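Local structure of hydroxynitrile lyase (Passiflora edulis, 5Y02) at residues P4-H9 against E66-S71. The protein probably acts as a homodimeric lyase on cyanohydrins, and here holds (R)-mandelonitrile in the pocket of its stress-responsive A/B barrel domain. Residues are numbered along the deposited sequence; the frame is centred on the assembly and turned at random.
With MXN ((2R)-hydroxy(phenyl)ethanenitrile), chain M.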
loop_
_atom_site.group_PDB
_atom_site.type_symbol
_atom_site.label_atom_id
_atom_site.label_comp_id
_atom_site.label_asym_id
_atom_site.label_seq_id
_atom_site.Cartn_x
_atom_site.Cartn_y
_atom_site.Cartn_z
ATOM N N PRO A 4 -0.376 -21.333 -2.929
ATOM C CA PRO A 4 -1.739 -20.884 -2.582
ATOM C C PRO A 4 -1.824 -19.531 -1.836
ATOM O O PRO A 4 -2.653 -18.688 -2.202
ATOM C CB PRO A 4 -2.290 -22.037 -1.713
ATOM C CG PRO A 4 -1.120 -22.913 -1.384
ATOM C CD PRO A 4 -0.107 -22.707 -2.472
ATOM N N GLU A 5 -0.994 -19.334 -0.806
ATOM C CA GLU A 5 -0.998 -18.081 -0.025
ATOM C C GLU A 5 -0.115 -17.019 -0.713
ATOM O O GLU A 5 1.064 -16.851 -0.387
ATOM C CB GLU A 5 -0.556 -18.317 1.434
ATOM C CG GLU A 5 -1.258 -19.456 2.173
ATOM C CD GLU A 5 -2.763 -19.301 2.302
ATOM O OE1 GLU A 5 -3.438 -20.328 2.533
ATOM O OE2 GLU A 5 -3.282 -18.174 2.186
ATOM N N ILE A 6 -0.720 -16.329 -1.678
ATOM C CA ILE A 6 -0.109 -15.200 -2.402
ATOM C C ILE A 6 0.089 -13.965 -1.490
ATOM O O ILE A 6 -0.819 -13.582 -0.750
ATOM C CB ILE A 6 -0.975 -14.846 -3.628
ATOM C CG1 ILE A 6 -0.831 -15.954 -4.680
ATOM C CG2 ILE A 6 -0.597 -13.502 -4.224
ATOM C CD1 ILE A 6 -1.988 -16.034 -5.656
ATOM N N VAL A 7 1.261 -13.347 -1.602
ATOM C CA VAL A 7 1.714 -12.283 -0.694
ATOM C C VAL A 7 1.815 -10.963 -1.439
ATOM O O VAL A 7 2.489 -10.898 -2.474
ATOM C CB VAL A 7 3.135 -12.583 -0.156
ATOM C CG1 VAL A 7 3.677 -11.410 0.657
ATOM C CG2 VAL A 7 3.162 -13.860 0.676
ATOM N N ARG A 8 1.181 -9.919 -0.898
ATOM C CA ARG A 8 1.323 -8.565 -1.400
ATOM C C ARG A 8 2.419 -7.860 -0.619
ATOM O O ARG A 8 2.486 -7.957 0.602
ATOM C CB ARG A 8 0.021 -7.781 -1.263
ATOM C CG ARG A 8 -1.157 -8.336 -2.045
ATOM C CD ARG A 8 -1.037 -8.021 -3.536
ATOM N NE ARG A 8 -1.327 -6.621 -3.848
ATOM C CZ ARG A 8 -0.847 -5.952 -4.900
ATOM N NH1 ARG A 8 0.003 -6.513 -5.768
ATOM N NH2 ARG A 8 -1.209 -4.683 -5.089
ATOM N N HIS A 9 3.246 -7.125 -1.340
ATOM C CA HIS A 9 4.378 -6.409 -0.777
ATOM C C HIS A 9 4.181 -4.952 -1.190
ATOM O O HIS A 9 4.306 -4.607 -2.372
ATOM C CB HIS A 9 5.669 -7.006 -1.347
ATOM C CG HIS A 9 6.924 -6.273 -0.981
ATOM N ND1 HIS A 9 7.472 -6.319 0.283
ATOM C CD2 HIS A 9 7.798 -5.570 -1.744
ATOM C CE1 HIS A 9 8.602 -5.631 0.296
ATOM N NE2 HIS A 9 8.826 -5.167 -0.919
ATOM N N GLU A 66 3.950 -1.456 -5.383
ATOM C CA GLU A 66 3.246 -2.680 -5.066
ATOM C C GLU A 66 3.815 -3.814 -5.908
ATOM O O GLU A 66 4.167 -3.613 -7.085
ATOM C CB GLU A 66 1.738 -2.521 -5.331
ATOM C CG GLU A 66 1.390 -1.871 -6.664
ATOM C CD GLU A 66 -0.101 -1.831 -6.935
ATOM O OE1 GLU A 66 -0.628 -2.842 -7.441
ATOM O OE2 GLU A 66 -0.752 -0.809 -6.598
ATOM N N SER A 67 3.885 -4.987 -5.309
ATOM C CA SER A 67 4.266 -6.205 -6.046
ATOM C C SER A 67 3.681 -7.434 -5.370
ATOM O O SER A 67 3.151 -7.377 -4.242
ATOM C CB SER A 67 5.772 -6.303 -6.202
ATOM O OG SER A 67 6.452 -6.198 -4.974
ATOM N N THR A 68 3.732 -8.545 -6.088
ATOM C CA THR A 68 3.090 -9.757 -5.645
ATOM C C THR A 68 4.107 -10.886 -5.712
ATOM O O THR A 68 4.855 -10.966 -6.671
ATOM C CB THR A 68 1.877 -10.087 -6.537
ATOM O OG1 THR A 68 0.903 -9.050 -6.450
ATOM C CG2 THR A 68 1.232 -11.398 -6.108
ATOM N N PHE A 69 4.119 -11.736 -4.685
ATOM C CA PHE A 69 4.939 -12.933 -4.628
ATOM C C PHE A 69 4.061 -14.165 -4.450
ATOM O O PHE A 69 3.042 -14.112 -3.771
ATOM C CB PHE A 69 5.949 -12.819 -3.495
ATOM C CG PHE A 69 6.906 -11.709 -3.699
ATOM C CD1 PHE A 69 6.558 -10.398 -3.353
ATOM C CD2 PHE A 69 8.154 -11.945 -4.283
ATOM C CE1 PHE A 69 7.443 -9.349 -3.586
ATOM C CE2 PHE A 69 9.028 -10.900 -4.509
ATOM C CZ PHE A 69 8.680 -9.602 -4.149
ATOM N N HIS A 70 4.483 -15.274 -5.058
ATOM C CA HIS A 70 3.736 -16.549 -5.012
ATOM C C HIS A 70 3.613 -17.104 -3.577
ATOM O O HIS A 70 2.611 -17.726 -3.224
ATOM C CB HIS A 70 4.422 -17.564 -5.957
ATOM C CG HIS A 70 3.834 -18.942 -5.927
ATOM N ND1 HIS A 70 2.560 -19.219 -6.384
ATOM C CD2 HIS A 70 4.355 -20.129 -5.525
ATOM C CE1 HIS A 70 2.314 -20.511 -6.244
ATOM N NE2 HIS A 70 3.385 -21.085 -5.725
ATOM N N SER A 71 4.616 -16.846 -2.749
ATOM C CA SER A 71 4.644 -17.336 -1.381
ATOM C C SER A 71 5.643 -16.533 -0.572
ATOM O O SER A 71 6.478 -15.817 -1.147
ATOM C CB SER A 71 5.071 -18.802 -1.374
ATOM O OG SER A 71 6.380 -18.907 -1.880
HETATM C C1 MXN M . 12.925 -3.729 -1.802
HETATM C C2 MXN M . 14.031 -3.164 -1.175
HETATM C C3 MXN M . 15.304 -3.709 -1.348
HETATM C C4 MXN M . 15.464 -4.821 -2.168
HETATM C C5 MXN M . 14.366 -5.400 -2.788
HETATM C C6 MXN M . 13.096 -4.861 -2.613
HETATM C C7 MXN M . 11.589 -3.131 -1.547
HETATM C C8 MXN M . 11.360 -3.271 -0.090
HETATM N N9 MXN M . 11.189 -3.391 1.059
HETATM O O10 MXN M . 10.563 -3.834 -2.273
HETATM O O HOH W 1 0.277 -5.041 -8.462
HETATM O O HOH W 2 6.730 -3.412 -4.134
#
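Strands 7-15 and 63-69, the two inner strands of the four-stranded antiparallel sheet of a dimeric alpha+beta barrel (stress-responsive A/B barrel) domain, pair here beside the mandelonitrile pocket. Val7 and Phe69 form an antiparallel hydrogen-bonded pair, and His9 with Ser67 the next. Val7, His9, Ser67 and Phe69 share one face, on which His9 and Phe69 meet Phe75 of helix 72-79 and His9 reaches the ligand. His9 CG stands anti to the backbone N (chi1 173°), which carries the ring alongside Phe69; Phe69 turns its edge to the imidazole face in an offset edge-to-face pair (centroids 5.9 Å apart, planes at 84°), and its CE1 lies 3.7 Å from His9 CB. Asn102 OD1 binds His9 ND1, fixing the ring's rotation. Arg8 and Thr68 lie on the opposite face, where Arg8 and Glu66 meet the second subunit. Bent at chi2 and chi3, Arg8 brings its guanidinium back over the neighbouring strand: NH1 meets Thr68 OG1 at 2.8 Å and NH2 meets Glu66 OE1 at 3.0 Å, both in the guanidinium plane, although OE1 is approached from above its carboxylate. A water bridges NH1 and OE1. Glu66 OE2 turns to Tyr103 and Arg8 of the second subunit, whose Glu66 in turn binds Arg8 NE. A leucine here, present in both copies of the homodimer, would probably leave both Glu66 carboxylates without their arginine mates and Thr68 OG1 without its NH1 donor. Thr68 CG2 also presses on Ile6 CG2 at a tight 3.4 Å. At the pocket end, His9 NE2 lies 2.6 Å from the mandelonitrile hydroxyl O10, hydrogen-bonded to it.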